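Local coordinates for beta-fructofuranosidase (Bifidobacterium adolescentis, PDB 6NOB), which probably hydrolyses terminal fructofuranosyl residues from sucrose and related fructosides, at residues D83-D87 and N88-Y92; K488-S491 and E492-R495. All blocks are in the same frame, centred on the assembly; numbering follows the deposited sequence.

Contact 1: residues D83-D87 and N88-Y92; sequences DDLLD and NGVRY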
loop_
_atom_site.group_PDB
_atom_site.type_symbol
_atom_site.label_atom_id
_atom_site.label_comp_id
_atom_site.label_asym_id
_atom_site.label_seq_id
_atom_site.Cartn_x
_atom_site.Cartn_y
_atom_site.Cartn_z
ATOM N N ASP A 83 -5.807 -27.251 9.183
ATOM C CA ASP A 83 -7.226 -27.048 9.430
ATOM C C ASP A 83 -7.469 -25.589 9.789
ATOM O O ASP A 83 -6.682 -24.973 10.511
ATOM C CB ASP A 83 -7.719 -27.960 10.555
ATOM C CG ASP A 83 -7.843 -29.410 10.124
ATOM O OD1 ASP A 83 -7.746 -29.679 8.909
ATOM O OD2 ASP A 83 -8.041 -30.278 11.005
ATOM N N ASP A 84 -8.557 -25.029 9.257
ATOM C CA ASP A 84 -8.966 -23.655 9.544
ATOM C C ASP A 84 -7.840 -22.673 9.214
ATOM O O ASP A 84 -7.349 -21.927 10.065
ATOM C CB ASP A 84 -9.419 -23.520 11.001
ATOM C CG ASP A 84 -10.565 -24.456 11.342
ATOM O OD1 ASP A 84 -11.589 -24.429 10.628
ATOM O OD2 ASP A 84 -10.436 -25.228 12.315
ATOM N N LEU A 85 -7.435 -22.697 7.942
ATOM C CA LEU A 85 -6.327 -21.862 7.492
ATOM C C LEU A 85 -6.616 -20.381 7.700
ATOM O O LEU A 85 -5.702 -19.607 8.012
ATOM C CB LEU A 85 -6.039 -22.154 6.019
ATOM C CG LEU A 85 -4.726 -21.677 5.406
ATOM C CD1 LEU A 85 -3.556 -22.018 6.311
ATOM C CD2 LEU A 85 -4.551 -22.307 4.035
ATOM N N LEU A 86 -7.880 -19.971 7.550
ATOM C CA LEU A 86 -8.239 -18.566 7.719
ATOM C C LEU A 86 -7.990 -18.081 9.140
ATOM O O LEU A 86 -7.722 -16.892 9.353
ATOM C CB LEU A 86 -9.706 -18.356 7.357
ATOM C CG LEU A 86 -10.058 -18.044 5.910
ATOM C CD1 LEU A 86 -11.564 -17.906 5.799
ATOM C CD2 LEU A 86 -9.360 -16.777 5.443
ATOM N N ASP A 87 -8.095 -18.972 10.125
ATOM C CA ASP A 87 -7.908 -18.591 11.518
ATOM C C ASP A 87 -6.487 -18.825 12.006
ATOM O O ASP A 87 -5.979 -18.038 12.814
ATOM C CB ASP A 87 -8.884 -19.361 12.411
ATOM C CG ASP A 87 -10.335 -19.062 12.083
ATOM O OD1 ASP A 87 -10.676 -17.872 11.906
ATOM O OD2 ASP A 87 -11.133 -20.020 12.000
ATOM N N ASN A 88 -5.833 -19.886 11.539
ATOM C CA ASN A 88 -4.479 -20.185 11.980
ATOM C C ASN A 88 -3.420 -19.538 11.106
ATOM O O ASN A 88 -2.364 -19.148 11.615
ATOM C CB ASN A 88 -4.253 -21.696 12.005
ATOM C CG ASN A 88 -5.144 -22.391 12.996
ATOM O OD1 ASN A 88 -4.957 -22.266 14.205
ATOM N ND2 ASN A 88 -6.128 -23.128 12.494
ATOM N N GLY A 89 -3.677 -19.422 9.809
ATOM C CA GLY A 89 -2.710 -18.851 8.896
ATOM C C GLY A 89 -1.535 -19.779 8.647
ATOM O O GLY A 89 -1.456 -20.900 9.150
ATOM N N VAL A 90 -0.600 -19.283 7.840
ATOM C CA VAL A 90 0.615 -20.021 7.514
ATOM C C VAL A 90 1.647 -19.783 8.607
ATOM O O VAL A 90 1.503 -18.867 9.425
ATOM C CB VAL A 90 1.169 -19.611 6.135
ATOM C CG1 VAL A 90 0.153 -19.906 5.039
ATOM C CG2 VAL A 90 1.565 -18.141 6.131
ATOM N N ARG A 91 2.688 -20.610 8.634
ATOM C CA ARG A 91 3.816 -20.434 9.537
ATOM C C ARG A 91 5.083 -20.348 8.704
ATOM O O ARG A 91 5.366 -21.248 7.906
ATOM C CB ARG A 91 3.918 -21.578 10.548
ATOM C CG ARG A 91 2.735 -21.685 11.496
ATOM C CD ARG A 91 2.521 -20.406 12.291
ATOM N NE ARG A 91 1.542 -20.593 13.360
ATOM C CZ ARG A 91 0.228 -20.465 13.203
ATOM N N TYR A 92 5.836 -19.269 8.891
ATOM C CA TYR A 92 6.997 -19.011 8.053
ATOM C C TYR A 92 8.061 -20.088 8.235
ATOM O O TYR A 92 8.281 -20.592 9.341
ATOM C CB TYR A 92 7.582 -17.637 8.374
ATOM C CG TYR A 92 8.655 -17.199 7.408
ATOM C CD1 TYR A 92 8.333 -16.817 6.113
ATOM C CD2 TYR A 92 9.991 -17.174 7.787
ATOM C CE1 TYR A 92 9.309 -16.420 5.219
ATOM C CE2 TYR A 92 10.976 -16.777 6.901
ATOM C CZ TYR A 92 10.628 -16.401 5.620
ATOM O OH TYR A 92 11.603 -16.005 4.736
#
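Asn-88 folds its side chain back over the single helical turn 85-88 and grips the backbone that opens it. The turn links strand 72-80 to the short strand 91-92 within one antiparallel sheet. Two kinds of bond meet at Asp-84 O. The backbone N of Asn-88 approaches at 2.9 Å with an N-H...O angle of 163°, the straight i+4 helical bond, whereas Asn-88 ND2 lies 3.0 Å from the same oxygen, 48° above its carbonyl plane. With the N of Asp-87 as third donor, Asp-84 O is held by three N-H groups. Asn-88 keeps CG beside its own backbone N (chi1 -63°), which carries the amide back along the turn until ND2 also reaches Asp-83 O at 2.8 Å, a bond weak in its angle. The carboxylates of Asp-83 and Asp-87 are bound outside the turn, in salt bridges with Arg-15 and Arg-141 respectively. Gly-89 leaves the helix with positive phi, a conformation that favours glycine, while its N still bonds to Leu-85 O at 2.7 Å. On the buried side Leu-85, which also touches Val-247, swings CG anti to its N and brings CD1 to 3.7 Å from Gly-89 O.

Contact 2: residues K488-S491 and E492-R495; sequences KPVS and EVYR
Tyr-494 lies back along the chain from helix 491-497 to the end of strand 484-489, so that its hydroxyl meets Lys-488 and Pro-489. This is a strand-to-helix junction between the five-bladed beta-propeller of the family 32 fold and its C-terminal beta-sandwich, with Val-490 in the N-cap position. Lys-488 runs extended through chi3 and bends only at its last torsion, chi4 -80°; this turns NZ onto Tyr-494 OH, which accepts its hydrogen bond at 3.1 Å. The two side chains cross at about a right angle, and the phenol oxygen is also bonded to Glu-584 from strand 582-588. On the side of the ring plane opposite Lys-488 NZ, Pro-489 brings CD to 3.4 Å from Tyr-494 OH, and its CB packs against Tyr-494 CE2 at 4.0 Å. A phenylalanine in place of Tyr-494 would probably leave Lys-488 NZ and Glu-584 without the hydroxyl that both of them bond. Pro-489 CB also touches Val-493 CG1 at 3.8 Å, and both residues rest on Phe-586. In the first turn, Val-493 N bonds to Val-490 O at 2.9 Å, and the i+4 bond from Arg-495 N to Ser-491 O follows at 3.0 Å. Glu-492 bends sharply at chi2 (91°), curling its carboxylate back toward the start of the helix, where OE1 forms a salt bridge with Arg-447. That same oxygen sits against the valine before the helix, with Glu-492 OE1 3.3 Å from Val-490 CG2.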
loop_
_atom_site.group_PDB
_atom_site.type_symbol
_atom_site.label_atom_id
_atom_site.label_comp_id
_atom_site.label_asym_id
_atom_site.label_seq_id
_atom_site.Cartn_x
_atom_site.Cartn_y
_atom_site.Cartn_z
ATOM N N LYS A 488 -8.795 9.916 9.241
ATOM C CA LYS A 488 -8.561 9.710 10.660
ATOM C C LYS A 488 -8.471 8.223 10.878
ATOM O O LYS A 488 -9.180 7.465 10.189
ATOM C CB LYS A 488 -9.707 10.322 11.480
ATOM C CG LYS A 488 -9.442 10.548 12.956
ATOM C CD LYS A 488 -10.716 11.050 13.638
ATOM C CE LYS A 488 -10.429 11.755 14.960
ATOM N NZ LYS A 488 -10.199 10.796 16.079
ATOM N N PRO A 489 -7.624 7.728 11.786
ATOM C CA PRO A 489 -7.551 6.289 12.028
ATOM C C PRO A 489 -8.902 5.730 12.454
ATOM O O PRO A 489 -9.669 6.382 13.168
ATOM C CB PRO A 489 -6.509 6.160 13.142
ATOM C CG PRO A 489 -5.676 7.380 13.011
ATOM C CD PRO A 489 -6.605 8.468 12.560
ATOM N N VAL A 490 -9.200 4.518 11.980
ATOM C CA VAL A 490 -10.461 3.890 12.333
ATOM C C VAL A 490 -10.502 3.639 13.839
ATOM O O VAL A 490 -9.471 3.576 14.519
ATOM C CB VAL A 490 -10.678 2.587 11.549
ATOM C CG1 VAL A 490 -10.688 2.866 10.054
ATOM C CG2 VAL A 490 -9.598 1.572 11.891
ATOM N N SER A 491 -11.723 3.503 14.361
ATOM C CA SER A 491 -11.900 3.348 15.801
ATOM C C SER A 491 -11.112 2.163 16.344
ATOM O O SER A 491 -10.618 2.218 17.476
ATOM C CB SER A 491 -13.389 3.214 16.132
ATOM O OG SER A 491 -13.897 1.947 15.750
ATOM N N GLU A 492 -10.961 1.101 15.550
ATOM C CA GLU A 492 -10.243 -0.078 16.024
ATOM C C GLU A 492 -8.775 0.223 16.304
ATOM O O GLU A 492 -8.183 -0.378 17.210
ATOM C CB GLU A 492 -10.364 -1.210 15.007
ATOM C CG GLU A 492 -11.775 -1.738 14.827
ATOM C CD GLU A 492 -12.529 -1.024 13.726
ATOM O OE1 GLU A 492 -12.129 0.099 13.353
ATOM O OE2 GLU A 492 -13.518 -1.595 13.223
ATOM N N VAL A 493 -8.168 1.137 15.543
ATOM C CA VAL A 493 -6.778 1.509 15.794
ATOM C C VAL A 493 -6.632 2.093 17.194
ATOM O O VAL A 493 -5.740 1.707 17.958
ATOM C CB VAL A 493 -6.279 2.487 14.713
ATOM C CG1 VAL A 493 -5.074 3.273 15.213
ATOM C CG2 VAL A 493 -5.938 1.733 13.438
ATOM N N TYR A 494 -7.520 3.023 17.556
ATOM C CA TYR A 494 -7.497 3.586 18.903
ATOM C C TYR A 494 -7.761 2.517 19.956
ATOM O O TYR A 494 -7.100 2.487 21.002
ATOM C CB TYR A 494 -8.528 4.708 19.024
ATOM C CG TYR A 494 -8.271 5.909 18.138
ATOM C CD1 TYR A 494 -7.241 6.799 18.422
ATOM C CD2 TYR A 494 -9.076 6.166 17.036
ATOM C CE1 TYR A 494 -7.014 7.907 17.624
ATOM C CE2 TYR A 494 -8.854 7.270 16.231
ATOM C CZ TYR A 494 -7.823 8.138 16.530
ATOM O OH TYR A 494 -7.599 9.237 15.732
ATOM N N ARG A 495 -8.722 1.626 19.697
ATOM C CA ARG A 495 -9.100 0.625 20.689
ATOM C C ARG A 495 -7.975 -0.375 20.936
ATOM O O ARG A 495 -7.712 -0.746 22.084
ATOM C CB ARG A 495 -10.370 -0.101 20.240
ATOM C CG ARG A 495 -10.923 -1.102 21.255
ATOM C CD ARG A 495 -12.038 -1.947 20.645
ATOM N NE ARG A 495 -11.521 -2.914 19.679
ATOM C CZ ARG A 495 -12.181 -3.327 18.600
ATOM N NH1 ARG A 495 -13.392 -2.853 18.338
ATOM N NH2 ARG A 495 -11.629 -4.213 17.781
#

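Overall arrangement
From the N terminus, the chain first builds two small antiparallel sheets, and contact 1 closes the short helical connection that takes it from strand 72-80 into strand 91-92, an outermost strand of the second sheet. Through Arg-141 and the backbone bond between Val-90 and His-173, this connection also meets the beta-propeller that follows. The chain then runs through the sheets of the propeller before contact 2 closes the turn from strand 484-489 into helix 491-497, at the junction with the C-terminal beta-sandwich. The contacts are in series, neither nesting nor crossing. Their centres lie 26 Å apart and their nearest atoms about 15 Å, so the two do not touch.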